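Long-range contacts in extracellular ligand-binding receptor (Rhodopseudomonas palustris, PDB 4DQD), which probably serves as the periplasmic solute-binding protein of a transporter for aromatic acids, and here holds 3-phenylpyruvic acid in its pocket: residues 219-224 / 241-246; 225-230 / 281-286; 148-153 / 170-175. One frame throughout, in Å; residues are numbered along the deposited sequence.

Coming from the N terminus, the chain first closes contact 3, where 148-153 on helix 147-163 meets 170-175 at the end of strand 166-173, a short loop complete before the other two open. Contacts 1 and 2 then interlock: 219-224 runs straight on into 225-230, the chain returns at 241-246 to close contact 1, and only at 281-286 does contact 2 close, so the two loops cross. Contact 1 ties the edge of the parallel sheet to strand 243-246 of the small antiparallel sheet; contact 2 ties the loop leading into helix 229-235 to the start of helix 284-305. All three touch the bound 3-phenylpyruvic acid, and Thr223 OG1 meets Tyr148 OH.

Contact 1 of 3, residues 219-224 / 241-246; sequences AIYQTH and GAIFAG. With PPY (3-phenylpyruvic acid), chain B.
Tyr221 and Ile243 run alongside each other in one direction, with ring atom CD1 of the tyrosine 3.7 Å from CB of the isoleucine; Tyr221 also packs on Tyr130 and Ile131 of helix 120-133. The carbonyl oxygen of Ile243 sits near the plane of the Tyr221 ring, at its edge, and also receives the amide N of Gln222 at 2.9 Å in a nearly straight bond (159°), the donor standing off the carbonyl plane. Further along, Phe244 points toward the other chain: its CG is wedged between backbone N and carbonyl carbon (chi1 60°), which brings CD1 against His224 CA, with Thr223 O over one face of the ring. Here the edge strand 219-221 of the parallel sheet runs beside strand 243-246 of the small antiparallel sheet, joined by a single bridge; no direct backbone bond is made further along, and waters join the two chains there, one taking the N-H of His224 and giving a hydrogen to Ala245 O. His224 CB rests 3.6 Å from Ala245 O, and the imidazole presents a face to the phenyl of 3-phenylpyruvic acid, CD2 lying 3.5 Å from its C3'. Glu247 at ND1 and Asp120 at NE2 fix the ring's rotation. Cutting the ring back to an alanine is likely to take a partner from Glu247 and Asp120 and open a gap against the ligand's phenyl group.

Contact 2 of 3, residues 225-230 / 281-286; sequences GVATEE and PTIFGV. With PPY (3-phenylpyruvic acid), chain B.
Phe284 sets the edge of its ring against Thr228, CE1 lying 3.7 Å from the threonine CB, and the two side chains meet crosswise. With CG anti to its own carbonyl carbon (chi1 -64°), the phenylalanine reaches past the turn until CZ is 3.5 Å from Gly225 O and C4' of 3-phenylpyruvic acid lies at another part of the edge. Ile283 CG2 covers the centre of one face of this ring, and the same methyl touches Ala227 O at 3.3 Å. Thr228 holds the N-cap of helix 229-235: its OG1, swung opposite the backbone N (chi1 165°), accepts from Glu230 N at 3.0 Å. The turn that follows strand 219-221 thus meets the start of helix 284-305 at the ligand cleft of this family's two-lobed fold. Thr282 lies alongside Thr228 and turns its CG2 to that OG1, while Glu229, bent at chi2, runs antiparallel past it and brings OE1 to the same methyl. Water joins the polar atoms: one molecule gives hydrogens to Ala227 O and Glu229 OE1 and takes that of Ile283 N, and a second accepts from both threonine hydroxyls.

Contact 3 of 3, residues 148-153 / 170-175; sequences YGEGYY and HEVYAR. With PPY (3-phenylpyruvic acid), chain B.
The rings of Tyr153 and His170 stack face to face, centroids 3.5 Å apart and planes only 5° from parallel, with the imidazole CG over the tyrosine ring toward its rim. At the edge of the same imidazole stands the carboxylate of Glu150, nearly coplanar with it: NE2 gives its hydrogen to the syn lone pair of OE2 at 2.7 Å, the N-H pointing at the oxygen at 163°. Stack and bond together hold the imidazole flat, and the carboxylate would probably favour the protonated imidazole. His170 reaches both because its CG stands opposite the backbone N (chi1 -176°); a water bridges its ND1 and Tyr153 OH. The helix and strand belong to a beta-alpha-beta unit, strand 138-144, helix 147-163 and strand 166-173.

At the pocket end Tyr148 lays a face against 3-phenylpyruvic acid, its CD1 3.4 Å from the ligand's C2, while its hydroxyl bonds to Thr223. Arg175, extended from CG to NE, brings its guanidinium edge-on to the carboxylate of the acid and pairs with it through two hydrogen bonds, NH1 donating to O1 at 2.5 Å and NH2 to O2 at 2.7 Å. Asp146 pairs with NH2 as well and so steadies the arginine, whose NH2 lies 3.8 Å from Tyr148 CB. Thr76 N and Ala98 N also hydrogen-bond to the ligand.

Contact 1 of 3, residues 219-224 / 241-246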
loop_
_atom_site.group_PDB
_atom_site.type_symbol
_atom_site.label_atom_id
_atom_site.label_comp_id
_atom_site.label_asym_id
_atom_site.label_seq_id
_atom_site.Cartn_x
_atom_site.Cartn_y
_atom_site.Cartn_z
ATOM N N ALA A 219 1.835 -6.883 23.921
ATOM C CA ALA A 219 1.577 -7.038 22.495
ATOM C C ALA A 219 1.968 -5.783 21.723
ATOM O O ALA A 219 1.727 -4.659 22.179
ATOM C CB ALA A 219 0.108 -7.340 22.254
ATOM N N ILE A 220 2.573 -5.981 20.555
ATOM C CA ILE A 220 2.859 -4.868 19.650
ATOM C C ILE A 220 2.148 -5.102 18.328
ATOM O O ILE A 220 2.224 -6.182 17.741
ATOM C CB ILE A 220 4.379 -4.658 19.451
ATOM C CG1 ILE A 220 5.014 -4.217 20.769
ATOM C CG2 ILE A 220 4.654 -3.636 18.344
ATOM C CD1 ILE A 220 6.531 -4.137 20.739
ATOM N N TYR A 221 1.409 -4.095 17.891
ATOM C CA TYR A 221 0.670 -4.159 16.645
ATOM C C TYR A 221 1.297 -3.225 15.639
ATOM O O TYR A 221 1.740 -2.140 15.998
ATOM C CB TYR A 221 -0.789 -3.792 16.896
ATOM C CG TYR A 221 -1.414 -4.789 17.822
ATOM C CD1 TYR A 221 -1.828 -6.029 17.345
ATOM C CD2 TYR A 221 -1.542 -4.532 19.182
ATOM C CE1 TYR A 221 -2.371 -6.980 18.195
ATOM C CE2 TYR A 221 -2.094 -5.484 20.039
ATOM C CZ TYR A 221 -2.502 -6.702 19.534
ATOM O OH TYR A 221 -3.043 -7.663 20.361
ATOM N N GLN A 222 1.366 -3.668 14.388
ATOM C CA GLN A 222 1.862 -2.829 13.304
ATOM C C GLN A 222 0.780 -2.679 12.227
ATOM O O GLN A 222 -0.406 -2.920 12.490
ATOM C CB GLN A 222 3.166 -3.419 12.733
ATOM C CG GLN A 222 4.360 -3.396 13.725
ATOM C CD GLN A 222 5.388 -2.316 13.407
ATOM O OE1 GLN A 222 5.115 -1.370 12.674
ATOM N NE2 GLN A 222 6.583 -2.455 13.980
ATOM N N THR A 223 1.197 -2.271 11.026
ATOM C CA THR A 223 0.301 -2.091 9.879
ATOM C C THR A 223 0.834 -2.849 8.678
ATOM O O THR A 223 1.957 -3.366 8.704
ATOM C CB THR A 223 0.228 -0.618 9.445
ATOM O OG1 THR A 223 1.505 -0.202 8.934
ATOM C CG2 THR A 223 -0.178 0.273 10.622
ATOM N N HIS A 224 0.035 -2.902 7.613
ATOM C CA HIS A 224 0.476 -3.566 6.387
ATOM C C HIS A 224 1.674 -2.899 5.699
ATOM O O HIS A 224 2.212 -3.434 4.737
ATOM C CB HIS A 224 -0.689 -3.787 5.410
ATOM C CG HIS A 224 -1.391 -2.530 4.992
ATOM N ND1 HIS A 224 -2.383 -2.529 4.031
ATOM C CD2 HIS A 224 -1.256 -1.242 5.392
ATOM C CE1 HIS A 224 -2.821 -1.296 3.852
ATOM N NE2 HIS A 224 -2.154 -0.492 4.666
ATOM N N GLY A 241 5.833 -12.160 16.552
ATOM C CA GLY A 241 4.554 -11.955 17.206
ATOM C C GLY A 241 3.809 -10.688 16.824
ATOM O O GLY A 241 2.679 -10.484 17.267
ATOM N N ALA A 242 4.436 -9.825 16.029
ATOM C CA ALA A 242 3.754 -8.633 15.536
ATOM C C ALA A 242 2.512 -9.062 14.772
ATOM O O ALA A 242 2.554 -10.031 14.019
ATOM C CB ALA A 242 4.666 -7.814 14.624
ATOM N N ILE A 243 1.424 -8.325 14.968
ATOM C CA ILE A 243 0.157 -8.563 14.275
ATOM C C ILE A 243 -0.279 -7.274 13.558
ATOM O O ILE A 243 -0.122 -6.167 14.087
ATOM C CB ILE A 243 -0.921 -8.993 15.287
ATOM C CG1 ILE A 243 -0.533 -10.337 15.906
ATOM C CG2 ILE A 243 -2.296 -9.075 14.632
ATOM C CD1 ILE A 243 -1.369 -10.718 17.111
ATOM N N PHE A 244 -0.829 -7.418 12.357
ATOM C CA PHE A 244 -1.346 -6.272 11.621
ATOM C C PHE A 244 -2.492 -6.722 10.743
ATOM O O PHE A 244 -2.616 -7.907 10.428
ATOM C CB PHE A 244 -0.248 -5.592 10.784
ATOM C CG PHE A 244 0.390 -6.486 9.738
ATOM C CD1 PHE A 244 -0.078 -6.488 8.430
ATOM C CD2 PHE A 244 1.479 -7.292 10.061
ATOM C CE1 PHE A 244 0.519 -7.289 7.458
ATOM C CE2 PHE A 244 2.087 -8.093 9.100
ATOM C CZ PHE A 244 1.599 -8.100 7.791
ATOM N N ALA A 245 -3.347 -5.780 10.374
ATOM C CA ALA A 245 -4.370 -6.040 9.373
ATOM C C ALA A 245 -3.775 -5.773 7.994
ATOM O O ALA A 245 -3.225 -4.692 7.729
ATOM C CB ALA A 245 -5.584 -5.159 9.617
ATOM N N GLY A 246 -3.863 -6.767 7.116
ATOM C CA GLY A 246 -3.249 -6.645 5.804
ATOM C C GLY A 246 -3.980 -7.403 4.719
ATOM O O GLY A 246 -5.178 -7.698 4.827
HETATM C C1 PPY B . 3.169 5.211 3.339
HETATM O O1 PPY B . 4.196 4.819 3.957
HETATM O O2 PPY B . 2.884 6.395 3.156
HETATM C C2 PPY B . 2.228 4.220 2.839
HETATM O O3 PPY B . 1.277 4.601 2.148
HETATM C C3 PPY B . 2.589 2.857 3.298
HETATM C "C1'" PPY B . 1.958 1.722 2.593
HETATM C "C2'" PPY B . 1.453 0.671 3.313
HETATM C "C3'" PPY B . 0.822 -0.484 2.619
HETATM C "C4'" PPY B . 0.762 -0.509 1.250
HETATM C "C5'" PPY B . 1.334 0.632 0.482
HETATM C "C6'" PPY B . 1.904 1.694 1.111
HETATM O O HOH W 1 3.435 -8.748 19.837
HETATM O O HOH W 2 1.144 -8.674 18.504
HETATM O O HOH W 3 -2.901 -3.033 11.294
HETATM O O HOH W 4 -2.631 -2.219 8.556
#

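Contact 2 of 3, residues 225-230 / 281-286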
loop_
_atom_site.group_PDB
_atom_site.type_symbol
_atom_site.label_atom_id
_atom_site.label_comp_id
_atom_site.label_asym_id
_atom_site.label_seq_id
_atom_site.Cartn_x
_atom_site.Cartn_y
_atom_site.Cartn_z
ATOM N N GLY A 225 2.114 -1.753 6.214
ATOM C CA GLY A 225 3.366 -1.174 5.765
ATOM C C GLY A 225 4.578 -2.029 6.102
ATOM O O GLY A 225 5.656 -1.799 5.556
ATOM N N VAL A 226 4.413 -3.006 6.992
ATOM C CA VAL A 226 5.556 -3.844 7.397
ATOM C C VAL A 226 5.591 -5.207 6.710
ATOM O O VAL A 226 6.453 -6.025 7.002
ATOM C CB VAL A 226 5.637 -4.063 8.941
ATOM C CG1 VAL A 226 5.451 -2.732 9.666
ATOM C CG2 VAL A 226 4.605 -5.084 9.412
ATOM N N ALA A 227 4.674 -5.435 5.774
ATOM C CA ALA A 227 4.427 -6.777 5.238
ATOM C C ALA A 227 5.491 -7.271 4.257
ATOM O O ALA A 227 5.194 -8.050 3.340
ATOM C CB ALA A 227 3.041 -6.831 4.597
ATOM N N THR A 228 6.722 -6.800 4.442
ATOM C CA THR A 228 7.849 -7.236 3.626
ATOM C C THR A 228 8.788 -8.109 4.455
ATOM O O THR A 228 9.030 -7.835 5.632
ATOM C CB THR A 228 8.651 -6.043 3.063
ATOM O OG1 THR A 228 9.919 -6.511 2.582
ATOM C CG2 THR A 228 8.876 -4.969 4.128
ATOM N N GLU A 229 9.334 -9.148 3.836
ATOM C CA GLU A 229 10.272 -10.011 4.533
ATOM C C GLU A 229 11.531 -9.260 4.971
ATOM O O GLU A 229 12.265 -9.740 5.819
ATOM C CB GLU A 229 10.619 -11.240 3.684
ATOM C CG GLU A 229 9.559 -12.345 3.741
ATOM C CD GLU A 229 8.299 -12.010 2.957
ATOM O OE1 GLU A 229 8.325 -11.076 2.130
ATOM O OE2 GLU A 229 7.275 -12.692 3.164
ATOM N N GLU A 230 11.773 -8.080 4.404
ATOM C CA GLU A 230 12.907 -7.256 4.823
ATOM C C GLU A 230 12.720 -6.795 6.263
ATOM O O GLU A 230 13.690 -6.654 7.015
ATOM C CB GLU A 230 13.062 -6.041 3.909
ATOM C CG GLU A 230 13.496 -6.378 2.499
ATOM C CD GLU A 230 13.764 -5.137 1.673
ATOM O OE1 GLU A 230 14.403 -4.201 2.199
ATOM O OE2 GLU A 230 13.328 -5.096 0.503
ATOM N N PRO A 281 9.513 -12.179 -4.987
ATOM C CA PRO A 281 9.124 -10.802 -4.659
ATOM C C PRO A 281 8.609 -10.651 -3.233
ATOM O O PRO A 281 8.157 -11.621 -2.627
ATOM C CB PRO A 281 7.956 -10.549 -5.605
ATOM C CG PRO A 281 7.295 -11.915 -5.709
ATOM C CD PRO A 281 8.456 -12.891 -5.732
ATOM N N THR A 282 8.673 -9.432 -2.708
ATOM C CA THR A 282 7.897 -9.099 -1.524
ATOM C C THR A 282 6.602 -8.428 -1.976
ATOM O O THR A 282 6.436 -8.073 -3.146
ATOM C CB THR A 282 8.654 -8.153 -0.589
ATOM O OG1 THR A 282 8.868 -6.905 -1.260
ATOM C CG2 THR A 282 9.990 -8.753 -0.198
ATOM N N ILE A 283 5.689 -8.234 -1.037
ATOM C CA ILE A 283 4.351 -7.787 -1.387
ATOM C C ILE A 283 4.312 -6.472 -2.154
ATOM O O ILE A 283 3.432 -6.261 -2.968
ATOM C CB ILE A 283 3.467 -7.649 -0.137
ATOM C CG1 ILE A 283 2.002 -7.479 -0.546
ATOM C CG2 ILE A 283 3.949 -6.491 0.745
ATOM C CD1 ILE A 283 1.029 -7.612 0.620
ATOM N N PHE A 284 5.253 -5.572 -1.900
ATOM C CA PHE A 284 5.084 -4.233 -2.456
ATOM C C PHE A 284 5.106 -4.187 -3.974
ATOM O O PHE A 284 4.483 -3.316 -4.581
ATOM C CB PHE A 284 6.032 -3.240 -1.773
ATOM C CG PHE A 284 5.707 -3.081 -0.325
ATOM C CD1 PHE A 284 6.450 -3.732 0.644
ATOM C CD2 PHE A 284 4.585 -2.362 0.057
ATOM C CE1 PHE A 284 6.100 -3.625 1.982
ATOM C CE2 PHE A 284 4.230 -2.252 1.370
ATOM C CZ PHE A 284 4.987 -2.886 2.345
ATOM N N GLY A 285 5.789 -5.149 -4.589
ATOM C CA GLY A 285 5.805 -5.237 -6.036
ATOM C C GLY A 285 4.412 -5.524 -6.565
ATOM O O GLY A 285 4.077 -5.156 -7.694
ATOM N N VAL A 286 3.593 -6.185 -5.748
ATOM C CA VAL A 286 2.272 -6.596 -6.215
ATOM C C VAL A 286 1.341 -5.402 -6.319
ATOM O O VAL A 286 0.317 -5.459 -7.006
ATOM C CB VAL A 286 1.647 -7.731 -5.343
ATOM C CG1 VAL A 286 0.698 -7.166 -4.281
ATOM C CG2 VAL A 286 0.924 -8.740 -6.240
HETATM C C1 PPY B . 3.169 5.211 3.339
HETATM O O1 PPY B . 4.196 4.819 3.957
HETATM O O2 PPY B . 2.884 6.395 3.156
HETATM C C2 PPY B . 2.228 4.220 2.839
HETATM O O3 PPY B . 1.277 4.601 2.148
HETATM C C3 PPY B . 2.589 2.857 3.298
HETATM C "C1'" PPY B . 1.958 1.722 2.593
HETATM C "C2'" PPY B . 1.453 0.671 3.313
HETATM C "C3'" PPY B . 0.822 -0.484 2.619
HETATM C "C4'" PPY B . 0.762 -0.509 1.250
HETATM C "C5'" PPY B . 1.334 0.632 0.482
HETATM C "C6'" PPY B . 1.904 1.694 1.111
HETATM O O HOH W 5 6.195 -9.685 1.332
HETATM O O HOH W 6 10.611 -5.258 0.381
#

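Contact 3 of 3, residues 148-153 / 170-175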
loop_
_atom_site.group_PDB
_atom_site.type_symbol
_atom_site.label_atom_id
_atom_site.label_comp_id
_atom_site.label_asym_id
_atom_site.label_seq_id
_atom_site.Cartn_x
_atom_site.Cartn_y
_atom_site.Cartn_z
ATOM N N TYR A 148 0.030 9.203 6.389
ATOM C CA TYR A 148 -0.102 7.757 6.575
ATOM C C TYR A 148 -0.291 7.438 8.050
ATOM O O TYR A 148 -1.253 6.783 8.433
ATOM C CB TYR A 148 1.112 7.004 6.030
ATOM C CG TYR A 148 1.034 5.515 6.281
ATOM C CD1 TYR A 148 0.192 4.713 5.515
ATOM C CD2 TYR A 148 1.808 4.913 7.262
ATOM C CE1 TYR A 148 0.107 3.347 5.733
ATOM C CE2 TYR A 148 1.724 3.528 7.499
ATOM C CZ TYR A 148 0.878 2.760 6.707
ATOM O OH TYR A 148 0.780 1.396 6.900
ATOM N N GLY A 149 0.626 7.918 8.886
ATOM C CA GLY A 149 0.505 7.664 10.313
ATOM C C GLY A 149 -0.782 8.233 10.876
ATOM O O GLY A 149 -1.506 7.568 11.613
ATOM N N GLU A 150 -1.074 9.473 10.517
ATOM C CA GLU A 150 -2.236 10.141 11.083
ATOM C C GLU A 150 -3.560 9.494 10.669
ATOM O O GLU A 150 -4.544 9.569 11.409
ATOM C CB GLU A 150 -2.200 11.641 10.781
ATOM C CG GLU A 150 -1.093 12.361 11.563
ATOM C CD GLU A 150 -1.299 12.249 13.068
ATOM O OE1 GLU A 150 -2.307 12.792 13.568
ATOM O OE2 GLU A 150 -0.470 11.600 13.743
ATOM N N GLY A 151 -3.586 8.844 9.508
ATOM C CA GLY A 151 -4.757 8.070 9.110
ATOM C C GLY A 151 -5.065 6.935 10.075
ATOM O O GLY A 151 -6.233 6.646 10.371
ATOM N N TYR A 152 -4.022 6.281 10.581
ATOM C CA TYR A 152 -4.212 5.265 11.608
ATOM C C TYR A 152 -4.614 5.885 12.922
ATOM O O TYR A 152 -5.555 5.425 13.569
ATOM C CB TYR A 152 -2.974 4.380 11.774
ATOM C CG TYR A 152 -2.988 3.309 10.725
ATOM C CD1 TYR A 152 -3.697 2.134 10.929
ATOM C CD2 TYR A 152 -2.358 3.503 9.499
ATOM C CE1 TYR A 152 -3.751 1.160 9.954
ATOM C CE2 TYR A 152 -2.412 2.532 8.505
ATOM C CZ TYR A 152 -3.114 1.368 8.742
ATOM O OH TYR A 152 -3.187 0.407 7.760
ATOM N N TYR A 153 -3.905 6.931 13.333
ATOM C CA TYR A 153 -4.225 7.528 14.616
ATOM C C TYR A 153 -5.674 7.980 14.695
ATOM O O TYR A 153 -6.372 7.683 15.666
ATOM C CB TYR A 153 -3.305 8.699 14.962
ATOM C CG TYR A 153 -3.652 9.261 16.312
ATOM C CD1 TYR A 153 -3.242 8.622 17.470
ATOM C CD2 TYR A 153 -4.431 10.403 16.428
ATOM C CE1 TYR A 153 -3.575 9.123 18.719
ATOM C CE2 TYR A 153 -4.770 10.909 17.666
ATOM C CZ TYR A 153 -4.339 10.269 18.805
ATOM O OH TYR A 153 -4.682 10.781 20.040
ATOM N N HIS A 170 0.029 9.897 21.829
ATOM C CA HIS A 170 0.036 10.205 20.409
ATOM C C HIS A 170 1.445 10.654 20.057
ATOM O O HIS A 170 1.690 11.836 19.815
ATOM C CB HIS A 170 -0.975 11.303 20.085
ATOM C CG HIS A 170 -1.083 11.611 18.623
ATOM N ND1 HIS A 170 -1.821 12.671 18.140
ATOM C CD2 HIS A 170 -0.545 11.001 17.538
ATOM C CE1 HIS A 170 -1.734 12.701 16.821
ATOM N NE2 HIS A 170 -0.960 11.703 16.431
ATOM N N GLU A 171 2.381 9.709 20.067
ATOM C CA GLU A 171 3.768 10.005 19.711
ATOM C C GLU A 171 3.980 9.848 18.209
ATOM O O GLU A 171 3.320 9.038 17.549
ATOM C CB GLU A 171 4.712 9.085 20.485
ATOM C CG GLU A 171 4.635 9.277 21.999
ATOM C CD GLU A 171 5.059 10.674 22.432
ATOM O OE1 GLU A 171 6.141 11.127 22.005
ATOM O OE2 GLU A 171 4.314 11.319 23.202
ATOM N N VAL A 172 4.885 10.652 17.660
ATOM C CA VAL A 172 5.167 10.582 16.235
ATOM C C VAL A 172 6.664 10.609 15.999
ATOM O O VAL A 172 7.434 11.036 16.867
ATOM C CB VAL A 172 4.499 11.744 15.453
ATOM C CG1 VAL A 172 2.972 11.679 15.616
ATOM C CG2 VAL A 172 5.034 13.092 15.923
ATOM N N TYR A 173 7.075 10.118 14.835
ATOM C CA TYR A 173 8.448 10.310 14.375
ATOM C C TYR A 173 8.494 10.499 12.875
ATOM O O TYR A 173 7.535 10.170 12.183
ATOM C CB TYR A 173 9.363 9.163 14.811
ATOM C CG TYR A 173 9.166 7.803 14.152
ATOM C CD1 TYR A 173 10.199 7.219 13.421
ATOM C CD2 TYR A 173 7.989 7.075 14.320
ATOM C CE1 TYR A 173 10.057 5.960 12.848
ATOM C CE2 TYR A 173 7.838 5.804 13.750
ATOM C CZ TYR A 173 8.881 5.258 13.016
ATOM O OH TYR A 173 8.752 3.998 12.460
ATOM N N ALA A 174 9.601 11.043 12.380
ATOM C CA ALA A 174 9.810 11.179 10.936
ATOM C C ALA A 174 10.536 9.942 10.413
ATOM O O ALA A 174 11.311 9.317 11.146
ATOM C CB ALA A 174 10.588 12.448 10.626
ATOM N N ARG A 175 10.281 9.583 9.156
ATOM C CA ARG A 175 10.706 8.276 8.641
ATOM C C ARG A 175 12.194 7.961 8.785
ATOM O O ARG A 175 12.560 6.825 9.067
ATOM C CB ARG A 175 10.257 8.072 7.191
ATOM C CG ARG A 175 8.763 8.215 7.008
ATOM C CD ARG A 175 8.294 7.709 5.643
ATOM N NE ARG A 175 6.869 7.974 5.496
ATOM C CZ ARG A 175 5.995 7.144 4.934
ATOM N NH1 ARG A 175 6.386 5.971 4.432
ATOM N NH2 ARG A 175 4.715 7.485 4.887
HETATM C C1 PPY B . 3.169 5.211 3.339
HETATM O O1 PPY B . 4.196 4.819 3.957
HETATM O O2 PPY B . 2.884 6.395 3.156
HETATM C C2 PPY B . 2.228 4.220 2.839
HETATM O O3 PPY B . 1.277 4.601 2.148
HETATM C C3 PPY B . 2.589 2.857 3.298
HETATM C "C1'" PPY B . 1.958 1.722 2.593
HETATM C "C2'" PPY B . 1.453 0.671 3.313
HETATM C "C3'" PPY B . 0.822 -0.484 2.619
HETATM C "C4'" PPY B . 0.762 -0.509 1.250
HETATM C "C5'" PPY B . 1.334 0.632 0.482
HETATM C "C6'" PPY B . 1.904 1.694 1.111
HETATM O O HOH W 7 -3.840 13.815 19.638
#